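Local atomic coordinates of phosphoribosylglycinamide synthetase (Anaerococcus prevotii, PDB entry 4DIM), a protein that probably binds ATP and acts as a metal-dependent ligase of the ATP-grasp type. Residues Leu11-Gly16 against Ala88-Lys93. Residues are numbered along the deposited sequence; the frame is centred on the assembly and turned at random.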
loop_
_atom_site.group_PDB
_atom_site.type_symbol
_atom_site.label_atom_id
_atom_site.label_comp_id
_atom_site.label_asym_id
_atom_site.label_seq_id
_atom_site.Cartn_x
_atom_site.Cartn_y
_atom_site.Cartn_z
ATOM N N LEU A 11 10.611 6.196 -16.290
ATOM C CA LEU A 11 9.848 4.993 -16.606
ATOM C C LEU A 11 8.991 4.698 -15.409
ATOM O O LEU A 11 9.518 4.547 -14.302
ATOM C CB LEU A 11 10.773 3.799 -16.936
ATOM C CG LEU A 11 10.136 2.394 -16.880
ATOM C CD1 LEU A 11 9.329 2.076 -18.173
ATOM C CD2 LEU A 11 11.187 1.335 -16.603
ATOM N N ILE A 12 7.674 4.656 -15.591
ATOM C CA ILE A 12 6.784 4.330 -14.493
ATOM C C ILE A 12 6.380 2.896 -14.683
ATOM O O ILE A 12 5.780 2.575 -15.703
ATOM C CB ILE A 12 5.588 5.273 -14.376
ATOM C CG1 ILE A 12 6.061 6.706 -14.033
ATOM C CG2 ILE A 12 4.627 4.725 -13.309
ATOM C CD1 ILE A 12 5.048 7.841 -14.407
ATOM N N LEU A 13 6.691 2.030 -13.714
ATOM C CA LEU A 13 6.358 0.605 -13.814
ATOM C C LEU A 13 4.927 0.406 -13.389
ATOM O O LEU A 13 4.615 0.585 -12.213
ATOM C CB LEU A 13 7.281 -0.253 -12.947
ATOM C CG LEU A 13 8.708 -0.421 -13.436
ATOM C CD1 LEU A 13 9.556 0.806 -13.088
ATOM C CD2 LEU A 13 9.345 -1.617 -12.816
ATOM N N GLY A 14 4.075 0.105 -14.354
ATOM C CA GLY A 14 2.656 -0.116 -14.161
ATOM C C GLY A 14 1.879 1.049 -14.706
ATOM O O GLY A 14 2.373 2.174 -14.657
ATOM N N ALA A 15 0.660 0.797 -15.254
ATOM C CA ALA A 15 -0.202 1.873 -15.757
ATOM C C ALA A 15 -1.673 1.558 -15.566
ATOM O O ALA A 15 -2.458 1.820 -16.462
ATOM C CB ALA A 15 0.102 2.172 -17.207
ATOM N N GLY A 16 -2.047 1.133 -14.359
ATOM C CA GLY A 16 -3.441 0.909 -13.970
ATOM C C GLY A 16 -4.195 2.169 -13.538
ATOM O O GLY A 16 -3.592 3.208 -13.282
ATOM N N ALA A 88 13.724 -2.071 -8.123
ATOM C CA ALA A 88 14.930 -2.185 -7.327
ATOM C C ALA A 88 16.138 -2.626 -8.197
ATOM O O ALA A 88 17.219 -2.024 -8.088
ATOM C CB ALA A 88 14.697 -3.160 -6.185
ATOM N N ARG A 89 15.932 -3.607 -9.116
ATOM C CA ARG A 89 17.000 -4.035 -10.014
ATOM C C ARG A 89 17.347 -2.920 -11.008
ATOM O O ARG A 89 18.544 -2.641 -11.206
ATOM C CB ARG A 89 16.671 -5.326 -10.776
ATOM C CG ARG A 89 17.981 -6.045 -11.217
ATOM C CD ARG A 89 17.764 -7.447 -11.753
ATOM N NE ARG A 89 17.505 -8.400 -10.677
ATOM C CZ ARG A 89 17.183 -9.681 -10.848
ATOM N NH1 ARG A 89 17.075 -10.192 -12.072
ATOM N NH2 ARG A 89 16.961 -10.464 -9.794
ATOM N N ILE A 90 16.320 -2.260 -11.603
ATOM C CA ILE A 90 16.538 -1.110 -12.517
ATOM C C ILE A 90 17.496 -0.111 -11.830
ATOM O O ILE A 90 18.509 0.261 -12.396
ATOM C CB ILE A 90 15.195 -0.399 -12.927
ATOM C CG1 ILE A 90 14.397 -1.241 -13.882
ATOM C CG2 ILE A 90 15.449 0.989 -13.556
ATOM C CD1 ILE A 90 12.964 -0.885 -13.885
ATOM N N CYS A 91 17.179 0.278 -10.595
ATOM C CA CYS A 91 17.983 1.227 -9.835
ATOM C C CYS A 91 19.362 0.712 -9.517
ATOM O O CYS A 91 20.306 1.482 -9.629
ATOM C CB CYS A 91 17.244 1.624 -8.571
ATOM S SG CYS A 91 15.647 2.381 -8.909
ATOM N N ASP A 92 19.487 -0.562 -9.117
ATOM C CA ASP A 92 20.789 -1.162 -8.821
ATOM C C ASP A 92 21.694 -1.296 -10.055
ATOM O O ASP A 92 22.917 -1.234 -9.892
ATOM C CB ASP A 92 20.615 -2.556 -8.179
ATOM C CG ASP A 92 20.226 -2.501 -6.726
ATOM O OD1 ASP A 92 19.806 -1.409 -6.262
ATOM O OD2 ASP A 92 20.317 -3.555 -6.046
ATOM N N LYS A 93 21.120 -1.536 -11.263
ATOM C CA LYS A 93 21.922 -1.768 -12.479
ATOM C C LYS A 93 22.113 -0.488 -13.318
ATOM O O LYS A 93 23.205 -0.274 -13.828
ATOM C CB LYS A 93 21.290 -2.880 -13.340
ATOM C CG LYS A 93 21.095 -4.244 -12.624
ATOM C CD LYS A 93 22.385 -4.917 -12.112
ATOM C CE LYS A 93 22.150 -6.280 -11.460
ATOM N NZ LYS A 93 22.157 -7.432 -12.426
#
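Ile90 of helix 84-94 meets Leu11 and Leu13 of strand 9-13 through a single methyl group, a compact example of how apolar side chains seat a helix on a parallel sheet. The end carbon CD1 of Ile90 lies 3.8 Å from CD2 of Leu13, with CD1 of the same leucine 3.9 Å away, so both branches of the Leu13 fork close on one methyl. These two side chains approach tip to tip. Leu11 comes differently: its side chain runs across that of Ile90 at about a right angle, and its CD2 stands 3.9 Å from Ile90 CD1. The extended chain of Ile90, with CD1 anti to CA about the CB-CG1 bond (chi2 158°), carries the methyl far enough from the helix to bridge a backbone separation of 9.9 Å between Leu11 CA and Ile90 CA.

Alternation along the strand places Leu11 and Leu13 on this face, while Ile12 turns to the other and packs on Leu22 and Tyr23 of helix 20-29. The strand is itself fixed by its neighbours in the sheet: Leu11 and Leu13 share backbone hydrogen bonds with strand 74-76, and Ile12 with strand 32-37. Val63 of helix 60-66 and Leu96 also touch Ile90, whereas Arg89 forms salt bridges with Asp61 and Glu101. Helices thus cover both faces of a parallel sheet with strand order 3-2-1-4, a Rossmann-like arrangement, and the turn after the strand holds Gly16 of a possible glycine-rich motif.

All three touching residues are buried, yet their two segments bury just 91 Å² against each other. With only methyl groups meeting, the contact is nonpolar and weakly directional, and its cohesion comes from dispersion and the exclusion of water.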